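Local structure of putative N-acetylmuramoyl-L-alanine amidase (Enterococcus phage phiM1EF22, 7D55) at residues E17-A22 with W65-P70; Y5-N10 with R74-C79. The protein forms the tetrameric cell-binding domain of a phage lysin and probably holds the enzyme, a putative N-acetylmuramoyl-L-alanine amidase, to the enterococcal cell wall. All blocks are in the same frame, centred on the assembly; numbering follows the deposited sequence.

In the fold
From the N terminus, strand 3-9 lies in the mixed sheet between strands 59-60 and 22-28 and supplies the first half of contact 2 with residues 5-10. The chain then loops through residues 17-22, the first half of contact 1, and returns as strand 22-28. After strand 33-36, helix 39-53 and strand 59-60, the loop at 65-70 comes back to 17-22 and closes contact 1. Helix 71-78 follows directly, and residues 74-79, its last turn and the residue after it, close contact 2. Contact 1 is therefore nested inside contact 2. One ties two loops together, the other ties helix to sheet, and Ala22 O to Ile9 N, a probable hydrogen bond, joins them.

Contact 1 of 2, residues E17-A22 with W65-P70; sequences EWNGDA and WNKNAP
Lys67 reaches from one type I beta turn, Asn66 to Ala69, to another, Glu17 to Gly20, and its ammonium group joins these two loops of the fold. The polar part of the contact lies at the end of the lysine. NZ donates to Gly20 O at 2.7 Å and to Asn19 OD1 at 3.0 Å, so one backbone and one side-chain oxygen grip the charge together. Both carbonyls are met somewhat off their planes, the donor tilted 24° at Gly20 and 22° at Asn19. An asparagine suits this place because its short amide can offer an oxygen beside the turn's own carbonyl; the Asn19 side chain crosses the lysine at about a right angle.

The van der Waals part follows the lysine shaft. Lys67 is extended beyond CG, which lets its methylenes span the gap between the loops; CG, CD and CE run past the carbonyl oxygen of Trp18, with CE 3.5 Å from Trp18 O. Nearby, Asn19 CB lies over the centre of one face of the Trp18 ring, 3.5 Å above its plane. Tyr72 of helix 71-78 also touches Lys67.

The flanking backbone is fixed too. Asp21 and Ala22 both face Ile9 of strand 3-9 in a classic beta bulge, where the first loop passes into strand 22-28, and Asp21 OD2 is hydrogen-bonded to Ser11 OG. On the lysine's side, Asn66 folds its amide back over its own turn as an Asx turn: OD1 accepts from Asn68 N at 2.9 Å, on a lone pair in the carbonyl plane.

Contact 2 of 2, residues Y5-N10 with R74-C79; sequences YERPIN and RLETVC
Glu76 reaches from helix 71-78 to strand 3-9, where Arg7 and Tyr5 share its carboxylate. Arg7 takes it side-on, NE donating to OE2 in a nearly straight bond (170°) of 2.9 Å. Its NH2 bonds to OE1 at 2.8 Å. The two flat groups lie only 25° apart, as suits a two-pronged salt bridge. Tyr5 OH donates to OE2 at 2.6 Å from the anti side, leaving the syn lone pair to NE. Arginine fits this buried place because its remaining nitrogen is used too, NH1 reaching Pro8 O at 2.8 Å. A bend at chi3 (66°), after another at chi2, curls the chain back to allow this. Lys86 adds a second salt bridge to OE1, which would probably stabilise the charged carboxylate.

Apolar packing across the pair is sparser, with Leu75 CD2 3.7 Å from Tyr5 CE1; Leu75 also packs on Ile48 of the second subunit. The looser side is the helix face carrying Thr77, which is exposed although it meets Glu41 of the second subunit. The axes of strand 5-9 and helix 74-78 come within 11.9 Å and are nearly perpendicular: a helix crossing a strand of a mixed beta sheet, tied to it by a buried ion pair.

Contact 1 of 2, residues E17-A22 with W65-P70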
# COMPACT_ATOMS: atom_id res chain seq x y z
N GLU A 17 -6.81 24.20 0.22
CA GLU A 17 -6.43 25.32 1.09
C GLU A 17 -7.23 25.20 2.37
O GLU A 17 -8.34 24.66 2.37
CB GLU A 17 -6.81 26.67 0.46
CG GLU A 17 -6.43 26.85 -0.99
CD GLU A 17 -6.69 28.25 -1.49
OE1 GLU A 17 -7.72 28.84 -1.10
OE2 GLU A 17 -5.86 28.76 -2.27
N TRP A 18 -6.68 25.72 3.48
CA TRP A 18 -7.37 25.56 4.76
C TRP A 18 -8.72 26.26 4.77
O TRP A 18 -9.66 25.79 5.42
CB TRP A 18 -6.50 26.06 5.92
CG TRP A 18 -6.56 27.55 6.15
CD1 TRP A 18 -5.72 28.49 5.64
CD2 TRP A 18 -7.51 28.27 6.97
NE1 TRP A 18 -6.08 29.75 6.09
CE2 TRP A 18 -7.18 29.63 6.90
CE3 TRP A 18 -8.61 27.88 7.74
CZ2 TRP A 18 -7.90 30.62 7.57
CZ3 TRP A 18 -9.34 28.86 8.41
CH2 TRP A 18 -8.97 30.21 8.32
N ASN A 19 -8.84 27.36 4.04
CA ASN A 19 -10.05 28.17 4.03
C ASN A 19 -10.74 28.14 2.67
O ASN A 19 -11.31 29.13 2.21
CB ASN A 19 -9.77 29.60 4.46
CG ASN A 19 -10.99 30.27 5.05
OD1 ASN A 19 -11.99 29.59 5.36
ND2 ASN A 19 -10.94 31.58 5.21
N GLY A 20 -10.70 26.99 2.00
CA GLY A 20 -11.37 26.86 0.73
C GLY A 20 -12.85 27.17 0.85
O GLY A 20 -13.47 26.97 1.89
N ASP A 21 -13.42 27.68 -0.24
CA ASP A 21 -14.82 28.07 -0.26
C ASP A 21 -15.75 26.92 -0.62
O ASP A 21 -16.97 27.10 -0.58
CB ASP A 21 -15.04 29.20 -1.27
CG ASP A 21 -14.76 28.75 -2.69
OD1 ASP A 21 -13.67 28.21 -2.95
OD2 ASP A 21 -15.64 28.94 -3.55
N ALA A 22 -15.20 25.76 -0.97
CA ALA A 22 -16.00 24.58 -1.28
C ALA A 22 -15.35 23.38 -0.61
O ALA A 22 -14.32 23.49 0.07
CB ALA A 22 -16.18 24.43 -2.80
N TRP A 65 -14.88 16.39 10.94
CA TRP A 65 -13.66 17.04 10.48
C TRP A 65 -14.07 18.27 9.67
O TRP A 65 -14.74 18.14 8.65
CB TRP A 65 -12.86 16.10 9.57
CG TRP A 65 -12.21 14.93 10.22
CD1 TRP A 65 -12.33 14.50 11.52
CD2 TRP A 65 -11.30 14.03 9.59
NE1 TRP A 65 -11.55 13.37 11.72
CE2 TRP A 65 -10.91 13.07 10.55
CE3 TRP A 65 -10.78 13.94 8.30
CZ2 TRP A 65 -10.02 12.03 10.25
CZ3 TRP A 65 -9.90 12.92 8.00
CH2 TRP A 65 -9.53 11.97 8.97
N ASN A 66 -13.64 19.44 10.12
CA ASN A 66 -14.03 20.69 9.46
C ASN A 66 -12.99 21.75 9.81
O ASN A 66 -11.96 21.45 10.42
CB ASN A 66 -15.45 21.07 9.87
CG ASN A 66 -15.61 21.11 11.37
OD1 ASN A 66 -14.88 21.83 12.06
ND2 ASN A 66 -16.55 20.34 11.90
N LYS A 67 -13.25 23.00 9.43
CA LYS A 67 -12.24 24.04 9.66
C LYS A 67 -12.03 24.32 11.14
O LYS A 67 -10.98 24.83 11.52
CB LYS A 67 -12.60 25.32 8.92
CG LYS A 67 -12.65 25.13 7.40
CD LYS A 67 -13.04 26.41 6.70
CE LYS A 67 -13.15 26.18 5.21
NZ LYS A 67 -13.82 27.36 4.55
N ASN A 68 -13.00 23.97 11.96
CA ASN A 68 -12.88 24.15 13.40
C ASN A 68 -12.19 22.96 14.06
O ASN A 68 -11.71 23.09 15.19
CB ASN A 68 -14.28 24.36 13.98
CG ASN A 68 -14.26 24.94 15.36
OD1 ASN A 68 -14.86 24.38 16.28
ND2 ASN A 68 -13.57 26.07 15.53
N ALA A 69 -12.13 21.82 13.36
CA ALA A 69 -11.40 20.64 13.83
C ALA A 69 -10.79 19.98 12.60
O ALA A 69 -11.29 18.96 12.10
CB ALA A 69 -12.33 19.67 14.57
N PRO A 70 -9.72 20.56 12.05
CA PRO A 70 -9.20 20.13 10.74
C PRO A 70 -8.30 18.90 10.81
O PRO A 70 -7.11 18.94 10.45
CB PRO A 70 -8.47 21.39 10.26
CG PRO A 70 -8.02 22.07 11.52
CD PRO A 70 -9.11 21.82 12.52

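Contact 2 of 2, residues Y5-N10 with R74-C79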
# COMPACT_ATOMS: atom_id res chain seq x y z
N TYR A 5 -13.14 11.09 3.40
CA TYR A 5 -13.38 12.27 4.23
C TYR A 5 -13.61 13.45 3.31
O TYR A 5 -13.40 13.37 2.10
CB TYR A 5 -12.23 12.53 5.21
CG TYR A 5 -10.91 12.88 4.55
CD1 TYR A 5 -10.05 11.89 4.09
CD2 TYR A 5 -10.51 14.21 4.40
CE1 TYR A 5 -8.84 12.21 3.50
CE2 TYR A 5 -9.29 14.54 3.81
CZ TYR A 5 -8.47 13.54 3.36
OH TYR A 5 -7.26 13.85 2.76
N GLU A 6 -14.04 14.56 3.89
CA GLU A 6 -14.21 15.80 3.14
C GLU A 6 -13.26 16.85 3.68
O GLU A 6 -12.97 16.88 4.88
CB GLU A 6 -15.65 16.29 3.26
CG GLU A 6 -16.63 15.41 2.52
CD GLU A 6 -18.08 15.78 2.79
OE1 GLU A 6 -18.84 14.93 3.29
OE2 GLU A 6 -18.46 16.92 2.51
N ARG A 7 -12.79 17.74 2.80
CA ARG A 7 -11.87 18.79 3.20
C ARG A 7 -12.02 19.97 2.24
O ARG A 7 -12.54 19.81 1.12
CB ARG A 7 -10.42 18.29 3.25
CG ARG A 7 -9.88 17.77 1.93
CD ARG A 7 -8.91 18.77 1.31
NE ARG A 7 -7.71 18.90 2.13
CZ ARG A 7 -7.26 20.03 2.65
NH1 ARG A 7 -7.88 21.19 2.42
NH2 ARG A 7 -6.15 20.01 3.39
N PRO A 8 -11.61 21.17 2.65
CA PRO A 8 -11.86 22.36 1.82
C PRO A 8 -10.99 22.42 0.57
O PRO A 8 -9.85 21.94 0.52
CB PRO A 8 -11.53 23.53 2.76
CG PRO A 8 -11.69 22.97 4.13
CD PRO A 8 -11.19 21.55 4.02
N ILE A 9 -11.55 23.07 -0.45
CA ILE A 9 -10.89 23.27 -1.74
C ILE A 9 -11.28 24.64 -2.26
O ILE A 9 -12.38 25.13 -2.00
CB ILE A 9 -11.24 22.13 -2.74
CG1 ILE A 9 -10.44 22.27 -4.04
CG2 ILE A 9 -12.73 22.13 -3.07
CD1 ILE A 9 -10.52 21.05 -4.92
N ASN A 10 -10.35 25.28 -2.96
CA ASN A 10 -10.65 26.54 -3.63
C ASN A 10 -11.37 26.22 -4.94
O ASN A 10 -10.79 25.61 -5.83
CB ASN A 10 -9.35 27.29 -3.91
CG ASN A 10 -9.58 28.69 -4.46
OD1 ASN A 10 -10.38 28.90 -5.37
ND2 ASN A 10 -8.85 29.66 -3.92
N ARG A 74 -3.87 16.62 9.74
CA ARG A 74 -3.01 15.63 10.35
C ARG A 74 -2.89 14.39 9.48
O ARG A 74 -1.79 13.85 9.30
CB ARG A 74 -3.56 15.24 11.73
CG ARG A 74 -3.79 16.42 12.66
CD ARG A 74 -2.50 17.18 12.93
NE ARG A 74 -2.72 18.30 13.84
CZ ARG A 74 -1.78 19.17 14.19
NH1 ARG A 74 -0.55 19.06 13.68
NH2 ARG A 74 -2.06 20.15 15.03
N LEU A 75 -4.01 13.92 8.92
CA LEU A 75 -3.97 12.74 8.08
C LEU A 75 -3.09 12.98 6.86
O LEU A 75 -2.28 12.12 6.49
CB LEU A 75 -5.38 12.35 7.64
CG LEU A 75 -5.44 11.17 6.68
CD1 LEU A 75 -4.73 9.97 7.32
CD2 LEU A 75 -6.88 10.85 6.35
N GLU A 76 -3.23 14.15 6.23
CA GLU A 76 -2.48 14.47 5.02
C GLU A 76 -1.00 14.71 5.27
O GLU A 76 -0.22 14.72 4.31
CB GLU A 76 -3.14 15.65 4.30
CG GLU A 76 -4.54 15.32 3.79
CD GLU A 76 -5.29 16.53 3.25
OE1 GLU A 76 -4.71 17.63 3.21
OE2 GLU A 76 -6.48 16.37 2.87
N THR A 77 -0.59 14.91 6.53
CA THR A 77 0.83 14.95 6.83
C THR A 77 1.43 13.55 6.89
O THR A 77 2.61 13.37 6.54
CB THR A 77 1.05 15.65 8.17
OG1 THR A 77 0.44 16.94 8.12
CG2 THR A 77 2.53 15.83 8.45
N VAL A 78 0.66 12.56 7.32
CA VAL A 78 1.18 11.20 7.43
C VAL A 78 0.94 10.39 6.16
O VAL A 78 1.69 9.44 5.90
CB VAL A 78 0.62 10.49 8.68
CG1 VAL A 78 1.02 11.25 9.94
CG2 VAL A 78 -0.87 10.36 8.60
N CYS A 79 -0.08 10.75 5.38
CA CYS A 79 -0.39 10.12 4.09
C CYS A 79 -0.53 11.27 3.11
O CYS A 79 -1.63 11.80 2.90
CB CYS A 79 -1.70 9.34 4.17
SG CYS A 79 -1.66 8.01 5.34